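Local coordinates for LipS lipolytic enzyme (Unidentified, PDB 4FBL), which probably hydrolyses ester bonds of lipids as a thermostable lipase of the alpha/beta-hydrolase fold, at residues Phe69-Phe74 with Leu269-Arg273; Trp104-Val109 with Leu133-Ala137; Met112-Glu116 with Phe141-Phe145; Leu214-Pro220 with Gly243-Glu248; Ala221-Arg227 with Lys249-Glu255. All blocks are in the same frame, centred on the assembly; numbering follows the deposited sequence.

Overall arrangement
All five contacts belong to one alpha/beta-hydrolase domain built on a mainly parallel sheet. Contact 5 pairs its last two strands, 221-226 and 249-254, adding to its backbone ladder a salt bridge and a cation-pi stack at its exposed end. Contact 4 joins the loops that lead into these strands, using a few backbone and serine bonds and two waters. Contacts 1 and 2 are buried helix pairs made purely of apolar touches. In contact 1, helix 267-279 also packs on the strands of contact 5, through Ile270. Contacts 2 and 3 share helix 101-118 and meet where Ala137 touches Phe145; contact 3 lies further out, and charge joins its apolar core. Contacts 2, 3 and 4 also touch the second subunit.

Contact 1: residues Phe69-Phe74 with Leu269-Arg273; sequences FLAEGF and LILER
Leu271 reaches from helix 267-279 into helix 68-76 as a knob into a hole, its side chain seated among Phe69, Leu70, Gly73 and Phe74. The two short helical segments run at 31° to each other with their axes 10.0 Å apart. With CG anti to the backbone N (chi1 176°), the side chain of Leu271 swings its two methyls across to the other helix, where they divide the work.

Aliphatic contacts come first. Leu271 CD1 lies 3.8 Å from Leu70 CD1, the two side chains sliding past each other in opposite directions, and Leu70 CD1 also comes within 4.1 Å of Ile270 CG2. Gly73, without a side chain, lets the knob approach the backbone itself: Gly73 CA lies 3.9 Å from Leu271 CD1.

The aromatic contacts use both methyls. Leu271 CD2 meets Phe69 CE2 at 3.7 Å, the side chains crossing at about a right angle, while Leu271 CD1 approaches Phe74 CE1 at 4.1 Å. Leu70 and Ile270 both go on to Ile151 of the central sheet, and Phe69 makes a cation-pi contact with Lys267.

No hydrogen bond crosses the interface, which implies that shape and the hydrophobic effect hold these helices together.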
# COMPACT_ATOMS: atom_id res chain seq x y z
N PHE C 69 24.70 11.66 -12.20
CA PHE C 69 26.03 11.61 -11.56
C PHE C 69 26.43 10.17 -11.15
O PHE C 69 27.61 9.76 -11.33
CB PHE C 69 26.17 12.59 -10.39
CG PHE C 69 27.51 12.52 -9.66
CD1 PHE C 69 28.64 13.27 -10.11
CD2 PHE C 69 27.68 11.71 -8.54
CE1 PHE C 69 29.93 13.16 -9.43
CE2 PHE C 69 28.93 11.58 -7.88
CZ PHE C 69 30.07 12.36 -8.32
N LEU C 70 25.49 9.40 -10.60
CA LEU C 70 25.80 8.11 -10.12
C LEU C 70 25.95 7.16 -11.25
O LEU C 70 26.86 6.32 -11.26
CB LEU C 70 24.65 7.63 -9.21
CG LEU C 70 24.84 6.56 -8.18
CD1 LEU C 70 26.14 6.76 -7.41
CD2 LEU C 70 23.61 6.58 -7.19
N ALA C 71 25.01 7.27 -12.19
CA ALA C 71 24.93 6.38 -13.29
C ALA C 71 26.16 6.54 -14.17
O ALA C 71 26.66 5.53 -14.67
CB ALA C 71 23.70 6.72 -14.15
N GLU C 72 26.56 7.79 -14.45
CA GLU C 72 27.78 8.02 -15.27
C GLU C 72 29.01 7.45 -14.58
O GLU C 72 29.86 6.86 -15.24
CB GLU C 72 28.13 9.51 -15.38
CG GLU C 72 27.04 10.43 -15.63
CD GLU C 72 26.91 10.73 -17.08
OE1 GLU C 72 27.06 9.74 -17.85
OE2 GLU C 72 26.63 11.92 -17.42
N GLY C 73 29.15 7.72 -13.27
CA GLY C 73 30.15 7.03 -12.49
C GLY C 73 30.26 5.53 -12.70
O GLY C 73 31.36 5.05 -12.90
N PHE C 74 29.15 4.75 -12.63
CA PHE C 74 29.22 3.34 -12.87
C PHE C 74 29.59 3.06 -14.32
O PHE C 74 30.25 2.06 -14.59
CB PHE C 74 27.85 2.60 -12.61
CG PHE C 74 27.28 2.77 -11.20
CD1 PHE C 74 28.11 2.64 -10.06
CD2 PHE C 74 25.89 3.04 -11.04
CE1 PHE C 74 27.61 2.79 -8.78
CE2 PHE C 74 25.34 3.22 -9.74
CZ PHE C 74 26.22 3.05 -8.57
N LEU C 269 30.81 10.37 -1.82
CA LEU C 269 30.81 9.24 -0.88
C LEU C 269 29.86 8.09 -1.32
O LEU C 269 30.25 6.90 -1.34
CB LEU C 269 30.42 9.75 0.51
CG LEU C 269 30.29 8.66 1.61
CD1 LEU C 269 31.63 8.05 1.96
CD2 LEU C 269 29.72 9.28 2.87
N ILE C 270 28.66 8.47 -1.80
CA ILE C 270 27.67 7.45 -2.23
C ILE C 270 28.28 6.72 -3.48
O ILE C 270 28.20 5.51 -3.56
CB ILE C 270 26.29 8.11 -2.65
CG1 ILE C 270 25.58 8.71 -1.43
CG2 ILE C 270 25.36 7.04 -3.35
CD1 ILE C 270 24.40 9.68 -1.82
N LEU C 271 28.87 7.44 -4.43
CA LEU C 271 29.37 6.78 -5.66
C LEU C 271 30.51 5.89 -5.27
O LEU C 271 30.64 4.72 -5.73
CB LEU C 271 29.87 7.84 -6.66
CG LEU C 271 30.52 7.36 -7.95
CD1 LEU C 271 29.68 6.31 -8.72
CD2 LEU C 271 30.90 8.54 -8.81
N GLU C 272 31.42 6.48 -4.48
CA GLU C 272 32.65 5.69 -4.07
C GLU C 272 32.29 4.40 -3.33
O GLU C 272 32.76 3.31 -3.64
CB GLU C 272 33.64 6.54 -3.23
CG GLU C 272 35.02 5.89 -3.06
CD GLU C 272 35.07 4.67 -2.07
OE1 GLU C 272 34.30 4.65 -1.05
OE2 GLU C 272 35.89 3.71 -2.32
N ARG C 273 31.46 4.51 -2.30
CA ARG C 273 31.07 3.29 -1.52
C ARG C 273 30.20 2.34 -2.35
O ARG C 273 30.25 1.18 -2.14
CB ARG C 273 30.35 3.68 -0.21
CG ARG C 273 31.20 4.55 0.62
CD ARG C 273 32.19 3.77 1.49
NE ARG C 273 31.69 3.84 2.88
CZ ARG C 273 32.27 4.56 3.86
NH1 ARG C 273 33.43 5.22 3.70
NH2 ARG C 273 31.69 4.60 5.03

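Contact 2: residues Trp104-Val109 with Leu133-Ala137; sequences WTADIV and LTVWA
Trp136 lays its indole against helix 101-118, with Thr105 over one face and Ile108 and Val109 at the edge. From CB, CG stands anti to the backbone N (chi1 167°), which carries the ring out towards the other helix. At the fused bond, Trp136 CE2 is 3.8 Å from Thr105 CG2. That methyl sits over the centre of the six-membered ring in a CH-pi contact, 5° off the normal. In the alpha/beta-hydrolase fold, helix 129-140 follows the probable nucleophile elbow, and here segments 133-137 and 104-109 cross at 66°. Further along the ring, Trp136 CZ3 meets Ile108 CG2 at 4.1 Å, and at the far end Trp136 CH2 meets Val109 CG2 at 3.9 Å in the ring plane. About one turn earlier, branched Leu133 fits between Thr105 and Ile108: Leu133 CD2 is 3.8 Å from Thr105 CG2, and Leu133 CD1 is 4.1 Å from Ile108 CG1. Threonine suits this buried site because its methyl serves the ring while OG1 bonds to Ala101 O within its own helix. Phe167 of the second subunit packs on both Thr105 and Trp136.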
# COMPACT_ATOMS: atom_id res chain seq x y z
N TRP C 104 5.22 1.03 -13.29
CA TRP C 104 6.57 1.25 -12.82
C TRP C 104 7.31 -0.03 -12.50
O TRP C 104 8.53 -0.11 -12.66
CB TRP C 104 6.65 2.22 -11.61
CG TRP C 104 6.00 3.57 -11.99
CD1 TRP C 104 5.96 4.14 -13.24
CD2 TRP C 104 5.20 4.42 -11.14
NE1 TRP C 104 5.23 5.31 -13.23
CE2 TRP C 104 4.74 5.51 -11.96
CE3 TRP C 104 4.78 4.33 -9.80
CZ2 TRP C 104 3.92 6.53 -11.48
CZ3 TRP C 104 3.94 5.38 -9.27
CH2 TRP C 104 3.56 6.48 -10.12
N THR C 105 6.60 -1.02 -12.00
CA THR C 105 7.26 -2.30 -11.73
C THR C 105 7.57 -2.98 -13.09
O THR C 105 8.60 -3.68 -13.24
CB THR C 105 6.40 -3.23 -10.83
OG1 THR C 105 5.01 -3.25 -11.26
CG2 THR C 105 6.50 -2.80 -9.38
N ALA C 106 6.67 -2.82 -14.08
CA ALA C 106 6.98 -3.33 -15.42
C ALA C 106 8.18 -2.59 -16.03
O ALA C 106 8.97 -3.22 -16.80
CB ALA C 106 5.73 -3.28 -16.40
N ASP C 107 8.39 -1.31 -15.69
CA ASP C 107 9.57 -0.63 -16.20
C ASP C 107 10.85 -1.26 -15.63
O ASP C 107 11.85 -1.41 -16.35
CB ASP C 107 9.61 0.86 -15.90
CG ASP C 107 8.48 1.66 -16.59
OD1 ASP C 107 8.18 1.40 -17.76
OD2 ASP C 107 7.87 2.50 -15.94
N ILE C 108 10.82 -1.58 -14.34
CA ILE C 108 11.97 -2.21 -13.66
C ILE C 108 12.22 -3.62 -14.21
O ILE C 108 13.35 -3.96 -14.46
CB ILE C 108 11.70 -2.31 -12.22
CG1 ILE C 108 11.49 -0.88 -11.66
CG2 ILE C 108 12.87 -3.06 -11.47
CD1 ILE C 108 12.66 0.25 -11.97
N VAL C 109 11.15 -4.38 -14.48
CA VAL C 109 11.24 -5.67 -15.12
C VAL C 109 11.88 -5.56 -16.52
O VAL C 109 12.78 -6.30 -16.80
CB VAL C 109 9.85 -6.36 -15.19
CG1 VAL C 109 10.00 -7.65 -15.97
CG2 VAL C 109 9.45 -6.77 -13.75
N LEU C 133 11.53 0.43 -5.01
CA LEU C 133 11.59 -0.47 -6.12
C LEU C 133 12.80 -1.44 -6.13
O LEU C 133 12.68 -2.58 -6.64
CB LEU C 133 11.48 0.28 -7.45
CG LEU C 133 10.08 0.85 -7.80
CD1 LEU C 133 10.21 1.91 -8.88
CD2 LEU C 133 9.14 -0.29 -8.26
N THR C 134 13.93 -0.97 -5.61
CA THR C 134 15.14 -1.75 -5.49
C THR C 134 14.83 -2.88 -4.46
O THR C 134 15.11 -4.08 -4.72
CB THR C 134 16.27 -0.84 -4.96
OG1 THR C 134 16.61 0.12 -5.95
CG2 THR C 134 17.52 -1.61 -4.60
N VAL C 135 14.23 -2.52 -3.31
CA VAL C 135 13.79 -3.50 -2.31
C VAL C 135 12.74 -4.41 -2.91
O VAL C 135 12.81 -5.60 -2.72
CB VAL C 135 13.27 -2.86 -1.04
CG1 VAL C 135 12.68 -3.97 -0.08
CG2 VAL C 135 14.40 -2.14 -0.33
N TRP C 136 11.80 -3.89 -3.67
CA TRP C 136 10.78 -4.74 -4.27
C TRP C 136 11.43 -5.74 -5.20
O TRP C 136 11.01 -6.93 -5.21
CB TRP C 136 9.73 -3.91 -5.07
CG TRP C 136 8.88 -4.75 -5.91
CD1 TRP C 136 7.71 -5.45 -5.53
CD2 TRP C 136 9.05 -5.02 -7.31
NE1 TRP C 136 7.21 -6.17 -6.60
CE2 TRP C 136 8.00 -5.91 -7.71
CE3 TRP C 136 9.99 -4.58 -8.26
CZ2 TRP C 136 7.89 -6.42 -9.03
CZ3 TRP C 136 9.88 -5.08 -9.57
CH2 TRP C 136 8.81 -5.99 -9.95
N ALA C 137 12.39 -5.30 -6.04
CA ALA C 137 12.89 -6.30 -7.04
C ALA C 137 13.78 -7.39 -6.38
O ALA C 137 13.71 -8.55 -6.79
CB ALA C 137 13.69 -5.59 -8.18

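Contact 3: residues Met112-Glu116 with Phe141-Phe145; sequences MRWLE and FPERF
Met112 and Glu116, one helical turn apart on helix 101-118, face the irregular loop 141-145, in which Phe141 is the first residue to leave the helical conformation of helix 129-140. The backbones stay well separated, the nearest CA atoms, those of Met112 and Arg144, being 9.4 Å apart, so side chains must bridge the distance. Within the loop, Arg144 N bonds back to Phe141 O at 3.1 Å, a turn that brings Phe141 and Arg144 towards the same helix.

Met112 is long and flexible enough to fill the gap. Its sulfur, SD, makes Met-aromatic contacts with both phenylalanines: Met112 SD lies obliquely to Phe141 and at the edge of Phe145, 3.8 Å from Phe145 CZ. The CE methyl beyond it is modelled over one face of the Phe141 ring, but its exact position is doubtful, because it falls too close to Arg144.

Nearer the surface, Glu116 OE1 forms a salt bridge with Arg144 NH1 at 3.3 Å. The oxygen stands over a face of the guanidinium, and the carboxylate plane is turned 90° to it, so the attraction is one of charge without an N-H directed at the oxygen. Phe141 CD1 also lies over a guanidinium face, 4.0 Å above its centre.

Beneath, Met112 rests on Leu55 of strand 52-57 and Phe145 on Leu122 and Met124 of strand 121-127, while Pro169 of the second subunit packs on Phe141.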
# COMPACT_ATOMS: atom_id res chain seq x y z
N MET C 112 15.55 -4.85 -16.17
CA MET C 112 16.20 -6.12 -15.69
C MET C 112 16.37 -7.02 -16.89
O MET C 112 17.40 -7.64 -17.02
CB MET C 112 15.33 -6.92 -14.72
CG MET C 112 15.42 -6.39 -13.32
SD MET C 112 14.29 -7.23 -12.19
CE MET C 112 14.94 -8.93 -12.33
N ARG C 113 15.38 -7.11 -17.77
CA ARG C 113 15.53 -7.97 -18.95
C ARG C 113 16.63 -7.45 -19.89
O ARG C 113 17.36 -8.25 -20.48
CB ARG C 113 14.20 -8.16 -19.66
CG ARG C 113 13.25 -8.97 -18.71
CD ARG C 113 11.81 -9.07 -19.19
NE ARG C 113 11.07 -10.06 -18.40
CZ ARG C 113 9.74 -10.21 -18.41
NH1 ARG C 113 8.98 -9.40 -19.15
NH2 ARG C 113 9.17 -11.16 -17.65
N TRP C 114 16.76 -6.14 -20.02
CA TRP C 114 17.75 -5.51 -20.91
C TRP C 114 19.17 -5.81 -20.38
O TRP C 114 20.09 -6.15 -21.17
CB TRP C 114 17.48 -4.00 -21.01
CG TRP C 114 18.42 -3.22 -21.88
CD1 TRP C 114 18.24 -2.89 -23.19
CD2 TRP C 114 19.70 -2.63 -21.49
NE1 TRP C 114 19.32 -2.13 -23.65
CE2 TRP C 114 20.23 -1.97 -22.64
CE3 TRP C 114 20.46 -2.62 -20.28
CZ2 TRP C 114 21.46 -1.25 -22.61
CZ3 TRP C 114 21.72 -1.94 -20.26
CH2 TRP C 114 22.21 -1.27 -21.42
N LEU C 115 19.32 -5.73 -19.05
CA LEU C 115 20.59 -6.01 -18.39
C LEU C 115 20.93 -7.49 -18.50
O LEU C 115 22.05 -7.79 -18.73
CB LEU C 115 20.58 -5.61 -16.91
CG LEU C 115 20.57 -4.17 -16.59
CD1 LEU C 115 20.34 -3.93 -15.11
CD2 LEU C 115 21.82 -3.41 -17.01
N GLU C 116 19.96 -8.37 -18.37
CA GLU C 116 20.23 -9.80 -18.43
C GLU C 116 20.65 -10.26 -19.84
O GLU C 116 21.43 -11.16 -19.97
CB GLU C 116 19.03 -10.61 -17.98
CG GLU C 116 18.99 -10.78 -16.52
CD GLU C 116 17.56 -10.88 -16.05
OE1 GLU C 116 17.34 -10.75 -14.84
OE2 GLU C 116 16.63 -11.06 -16.86
N PHE C 141 12.45 -11.19 -6.80
CA PHE C 141 13.35 -12.12 -7.58
C PHE C 141 14.56 -12.36 -6.70
O PHE C 141 15.62 -11.75 -6.90
CB PHE C 141 13.80 -11.44 -8.83
CG PHE C 141 12.65 -10.96 -9.70
CD1 PHE C 141 11.92 -11.87 -10.53
CD2 PHE C 141 12.24 -9.61 -9.67
CE1 PHE C 141 10.82 -11.40 -11.34
CE2 PHE C 141 11.19 -9.11 -10.48
CZ PHE C 141 10.47 -9.99 -11.31
N PRO C 142 14.40 -13.18 -5.67
CA PRO C 142 15.38 -13.22 -4.62
C PRO C 142 16.76 -13.77 -4.98
O PRO C 142 17.65 -13.58 -4.23
CB PRO C 142 14.73 -14.18 -3.58
CG PRO C 142 13.35 -14.38 -3.99
CD PRO C 142 13.32 -14.17 -5.46
N GLU C 143 16.92 -14.43 -6.12
CA GLU C 143 18.22 -14.98 -6.47
C GLU C 143 18.82 -14.13 -7.56
O GLU C 143 19.89 -14.49 -8.08
CB GLU C 143 18.08 -16.38 -7.12
CG GLU C 143 17.12 -17.28 -6.45
CD GLU C 143 17.80 -18.15 -5.46
OE1 GLU C 143 18.52 -17.66 -4.58
OE2 GLU C 143 17.60 -19.36 -5.56
N ARG C 144 18.16 -13.06 -7.98
CA ARG C 144 18.56 -12.53 -9.21
C ARG C 144 19.71 -11.51 -9.05
O ARG C 144 20.55 -11.34 -9.94
CB ARG C 144 17.39 -11.87 -9.82
CG ARG C 144 17.74 -11.63 -11.26
CD ARG C 144 16.42 -11.46 -11.98
NE ARG C 144 15.76 -12.67 -12.48
CZ ARG C 144 14.74 -12.63 -13.35
NH1 ARG C 144 14.25 -11.45 -13.80
NH2 ARG C 144 14.21 -13.77 -13.78
N PHE C 145 19.74 -10.82 -7.90
CA PHE C 145 20.69 -9.71 -7.72
C PHE C 145 21.88 -10.16 -6.90
O PHE C 145 21.72 -10.88 -5.92
CB PHE C 145 19.98 -8.50 -7.06
CG PHE C 145 19.00 -7.84 -8.00
CD1 PHE C 145 19.46 -6.90 -8.94
CD2 PHE C 145 17.68 -8.23 -8.03
CE1 PHE C 145 18.58 -6.31 -9.91
CE2 PHE C 145 16.78 -7.61 -8.96
CZ PHE C 145 17.26 -6.65 -9.86

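Contact 4: residues Leu214-Pro220 with Gly243-Glu248; sequences LPRVKCP and GIGSTE
Gly243, at the end of helix 235-243, lies against Leu214 and Pro215, with Gly243 O 3.7 Å from Leu214 CB. Here two loops of an alpha/beta-hydrolase run side by side, each passing from a helix to one of the last two parallel strands of the sheet. Ile244 then sets its beta-branched CG2 between Leu214 and Val217, 3.7 Å from both Leu214 CD2 and Val217 CB. Its backbone takes part as well, Ile244 CA making a CA-H...O contact with Leu214 O. Gly245 N gives a weak hydrogen bond to Val217 O (2.9 Å), and the lack of a side chain allows the close approach, since a CB would run into Pro215 O. Ser246 is buried, its small hydroxyl matched to a backbone acceptor: with OG anti to the carbonyl carbon (chi1 -43°), Ser246 OG donates to Cys219 O at 2.7 Å, tilted 32° from the carbonyl plane. Thr247 N and Glu248 N each donate to a separate water, and both waters donate to Lys218 O, which thereby ties two backbone amides of the facing loop. Last, Glu248 CB meets Pro220 CB at 4.2 Å.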
# COMPACT_ATOMS: atom_id res chain seq x y z
N LEU C 214 10.37 -7.57 2.58
CA LEU C 214 11.64 -7.49 3.21
C LEU C 214 12.28 -8.84 3.65
O LEU C 214 13.44 -9.06 3.39
CB LEU C 214 11.58 -6.52 4.38
CG LEU C 214 11.68 -5.00 4.08
CD1 LEU C 214 11.28 -4.09 5.31
CD2 LEU C 214 13.05 -4.60 3.60
N PRO C 215 11.53 -9.75 4.36
CA PRO C 215 12.10 -11.03 4.84
C PRO C 215 12.64 -11.87 3.65
O PRO C 215 13.58 -12.64 3.78
CB PRO C 215 10.84 -11.74 5.46
CG PRO C 215 10.07 -10.49 6.04
CD PRO C 215 10.13 -9.57 4.81
N ARG C 216 12.10 -11.68 2.49
CA ARG C 216 12.59 -12.36 1.29
C ARG C 216 13.84 -11.82 0.64
O ARG C 216 14.44 -12.50 -0.22
CB ARG C 216 11.53 -12.31 0.25
CG ARG C 216 10.46 -13.37 0.32
CD ARG C 216 9.54 -12.92 -0.76
NE ARG C 216 8.84 -13.99 -1.39
CZ ARG C 216 8.93 -14.41 -2.65
NH1 ARG C 216 9.72 -13.88 -3.58
NH2 ARG C 216 8.13 -15.42 -2.95
N VAL C 217 14.25 -10.62 1.01
CA VAL C 217 15.50 -10.05 0.44
C VAL C 217 16.68 -10.73 1.11
O VAL C 217 16.76 -10.67 2.32
CB VAL C 217 15.65 -8.53 0.71
CG1 VAL C 217 16.98 -8.05 0.17
CG2 VAL C 217 14.48 -7.75 0.08
N LYS C 218 17.55 -11.37 0.32
CA LYS C 218 18.65 -12.20 0.83
C LYS C 218 19.98 -11.69 0.30
O LYS C 218 20.98 -12.06 0.83
CB LYS C 218 18.55 -13.70 0.34
CG LYS C 218 17.48 -14.62 1.05
CD LYS C 218 17.89 -15.15 2.52
CE LYS C 218 16.73 -15.93 3.27
NZ LYS C 218 15.39 -15.19 3.17
N CYS C 219 20.03 -10.96 -0.81
CA CYS C 219 21.34 -10.54 -1.32
C CYS C 219 22.02 -9.53 -0.39
O CYS C 219 21.36 -8.87 0.39
CB CYS C 219 21.23 -9.95 -2.74
SG CYS C 219 20.14 -8.44 -2.83
N PRO C 220 23.35 -9.34 -0.53
CA PRO C 220 24.06 -8.24 0.14
C PRO C 220 23.41 -6.84 -0.04
O PRO C 220 22.89 -6.54 -1.10
CB PRO C 220 25.48 -8.30 -0.46
CG PRO C 220 25.66 -9.70 -0.82
CD PRO C 220 24.27 -10.20 -1.28
N GLY C 243 14.61 -5.55 8.88
CA GLY C 243 13.67 -6.48 8.26
C GLY C 243 14.16 -7.42 7.15
O GLY C 243 13.50 -8.43 6.86
N ILE C 244 15.30 -7.12 6.52
CA ILE C 244 15.76 -8.01 5.48
C ILE C 244 16.36 -9.29 6.03
O ILE C 244 16.94 -9.32 7.12
CB ILE C 244 16.91 -7.38 4.60
CG1 ILE C 244 18.04 -6.81 5.48
CG2 ILE C 244 16.33 -6.36 3.65
CD1 ILE C 244 19.27 -6.40 4.62
N GLY C 245 16.34 -10.33 5.20
CA GLY C 245 16.90 -11.64 5.57
C GLY C 245 18.35 -11.73 5.19
O GLY C 245 18.98 -12.72 5.52
N SER C 246 18.92 -10.70 4.50
CA SER C 246 20.36 -10.69 4.15
C SER C 246 21.31 -10.91 5.30
O SER C 246 21.20 -10.27 6.35
CB SER C 246 20.71 -9.38 3.44
OG SER C 246 19.67 -9.09 2.50
N THR C 247 22.32 -11.74 5.14
CA THR C 247 23.31 -11.90 6.23
C THR C 247 24.38 -10.82 6.07
O THR C 247 25.02 -10.43 7.02
CB THR C 247 23.91 -13.32 6.27
OG1 THR C 247 24.74 -13.49 5.14
CG2 THR C 247 22.82 -14.39 6.14
N GLU C 248 24.52 -10.26 4.86
CA GLU C 248 25.52 -9.21 4.66
C GLU C 248 24.83 -7.85 4.45
O GLU C 248 24.13 -7.65 3.43
CB GLU C 248 26.36 -9.51 3.43
CG GLU C 248 27.30 -10.66 3.56
CD GLU C 248 28.56 -10.33 2.82
OE1 GLU C 248 29.18 -9.28 3.18
OE2 GLU C 248 28.90 -11.08 1.85
O HOH W 1 23.44 -11.25 2.23
O HOH W 2 21.71 -13.78 3.07

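Contact 5: residues Ala221-Arg227 with Lys249-Glu255; sequences ALIIQSR and KELLWLE
Arg227 bends at chi2 (91°) and chi3 (70°), folding its guanidinium back over Trp253, while Glu255, bent at chi2, curls its carboxylate to the same place. These residues lie at the C-terminal ends of the two strands of a beta-alpha-beta unit of the alpha/beta-hydrolase sheet; strands 221-226 and 249-254 pair in parallel and helix 235-243 makes the crossover. Six backbone bonds, donated in turn by the two segments, run from Glu250 N to Ala221 O through to Arg227 N to Leu254 O. On one face, Ile223 CG2 meets Leu251 CD1 at 3.8 Å, backed by Ile240 of the crossover helix. On the other, Ile224 CG2 and Leu254 CD1 press together at 3.5 Å, and both side chains reach Ile270 of helix 267-279. Beta-branched isoleucine suits an extended strand, and apolar side chains suit a sheet covered by helices on both faces. At the exposed end, the guanidinium of Arg227 stacks flat on the Trp253 indole, a cation-pi contact, with Leu251 CG over the opposite face. A side-on salt bridge with Glu255 uses syn lone pairs: Arg227 NE donates to Glu255 OE1 at 3.1 Å and Arg227 NH2 to Glu255 OE2 at 2.9 Å.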
# COMPACT_ATOMS: atom_id res chain seq x y z
N ALA C 221 23.40 -6.01 0.99
CA ALA C 221 22.69 -4.73 0.92
C ALA C 221 23.56 -3.63 1.55
O ALA C 221 24.10 -3.87 2.62
CB ALA C 221 21.31 -4.79 1.58
N LEU C 222 23.68 -2.49 0.83
CA LEU C 222 24.20 -1.25 1.34
C LEU C 222 23.03 -0.28 1.39
O LEU C 222 22.57 0.24 0.35
CB LEU C 222 25.34 -0.73 0.44
CG LEU C 222 25.98 0.62 0.80
CD1 LEU C 222 26.54 0.70 2.27
CD2 LEU C 222 27.06 1.02 -0.22
N ILE C 223 22.54 -0.04 2.61
CA ILE C 223 21.34 0.80 2.79
C ILE C 223 21.86 2.18 3.12
O ILE C 223 22.51 2.37 4.15
CB ILE C 223 20.46 0.24 3.94
CG1 ILE C 223 20.11 -1.22 3.67
CG2 ILE C 223 19.14 1.09 4.10
CD1 ILE C 223 20.23 -2.14 4.90
N ILE C 224 21.56 3.14 2.26
CA ILE C 224 22.10 4.49 2.37
C ILE C 224 20.98 5.41 2.77
O ILE C 224 20.00 5.48 2.06
CB ILE C 224 22.70 4.94 0.99
CG1 ILE C 224 23.81 3.93 0.63
CG2 ILE C 224 23.21 6.43 1.06
CD1 ILE C 224 24.55 4.22 -0.70
N GLN C 225 21.13 6.10 3.89
CA GLN C 225 20.04 6.92 4.42
C GLN C 225 20.58 8.27 4.93
O GLN C 225 21.54 8.28 5.68
CB GLN C 225 19.30 6.20 5.58
CG GLN C 225 17.77 6.54 5.72
CD GLN C 225 16.81 5.85 4.67
OE1 GLN C 225 15.78 6.43 4.35
NE2 GLN C 225 17.19 4.68 4.08
N SER C 226 19.93 9.37 4.56
CA SER C 226 20.23 10.64 5.08
C SER C 226 19.71 10.76 6.53
O SER C 226 18.54 10.38 6.89
CB SER C 226 19.58 11.73 4.25
OG SER C 226 20.13 11.91 2.96
N ARG C 227 20.60 11.29 7.36
CA ARG C 227 20.35 11.38 8.78
C ARG C 227 19.25 12.40 8.98
O ARG C 227 18.44 12.27 9.84
CB ARG C 227 21.66 11.72 9.54
CG ARG C 227 21.51 11.92 10.94
CD ARG C 227 21.69 10.62 11.68
NE ARG C 227 23.08 10.15 11.67
CZ ARG C 227 23.48 9.03 12.27
NH1 ARG C 227 22.64 8.28 12.98
NH2 ARG C 227 24.73 8.64 12.19
N LYS C 249 24.99 -6.92 5.38
CA LYS C 249 24.19 -5.70 5.27
C LYS C 249 24.90 -4.63 6.01
O LYS C 249 25.53 -4.92 6.98
CB LYS C 249 22.79 -5.88 5.84
CG LYS C 249 22.76 -6.53 7.30
CD LYS C 249 21.35 -6.64 7.79
CE LYS C 249 21.26 -7.11 9.32
NZ LYS C 249 19.88 -7.63 9.69
N GLU C 250 24.77 -3.39 5.54
CA GLU C 250 25.40 -2.24 6.19
C GLU C 250 24.43 -1.08 6.12
O GLU C 250 23.81 -0.87 5.09
CB GLU C 250 26.70 -1.88 5.45
CG GLU C 250 27.46 -0.74 6.16
CD GLU C 250 28.64 -0.16 5.36
OE1 GLU C 250 29.23 -0.83 4.45
OE2 GLU C 250 28.97 0.99 5.69
N LEU C 251 24.29 -0.32 7.19
CA LEU C 251 23.54 0.90 7.15
C LEU C 251 24.55 2.09 7.15
O LEU C 251 25.25 2.31 8.16
CB LEU C 251 22.51 0.95 8.33
CG LEU C 251 21.61 2.17 8.49
CD1 LEU C 251 20.80 2.50 7.23
CD2 LEU C 251 20.61 2.06 9.76
N LEU C 252 24.60 2.82 6.04
CA LEU C 252 25.42 4.04 5.91
C LEU C 252 24.63 5.34 6.03
O LEU C 252 23.79 5.69 5.14
CB LEU C 252 26.20 4.04 4.60
CG LEU C 252 27.01 5.29 4.30
CD1 LEU C 252 28.24 5.36 5.23
CD2 LEU C 252 27.41 5.05 2.79
N TRP C 253 24.88 6.05 7.15
CA TRP C 253 24.15 7.28 7.43
C TRP C 253 24.81 8.46 6.77
O TRP C 253 26.01 8.63 6.92
CB TRP C 253 24.10 7.51 8.94
CG TRP C 253 23.08 6.62 9.65
CD1 TRP C 253 23.34 5.58 10.56
CD2 TRP C 253 21.66 6.77 9.59
NE1 TRP C 253 22.14 5.08 11.02
CE2 TRP C 253 21.10 5.78 10.44
CE3 TRP C 253 20.79 7.64 8.89
CZ2 TRP C 253 19.68 5.61 10.59
CZ3 TRP C 253 19.40 7.46 9.02
CH2 TRP C 253 18.87 6.42 9.86
N LEU C 254 24.07 9.28 6.04
CA LEU C 254 24.70 10.43 5.42
C LEU C 254 24.60 11.68 6.33
O LEU C 254 23.49 12.10 6.68
CB LEU C 254 24.09 10.70 4.04
CG LEU C 254 24.23 9.55 2.99
CD1 LEU C 254 23.45 9.83 1.73
CD2 LEU C 254 25.66 9.10 2.68
N GLU C 255 25.74 12.27 6.71
CA GLU C 255 25.75 13.41 7.70
C GLU C 255 25.56 14.77 7.07
O GLU C 255 25.32 15.71 7.76
CB GLU C 255 27.03 13.40 8.54
CG GLU C 255 27.41 12.06 9.26
CD GLU C 255 26.32 11.43 10.17
OE1 GLU C 255 25.24 12.02 10.39
OE2 GLU C 255 26.51 10.31 10.70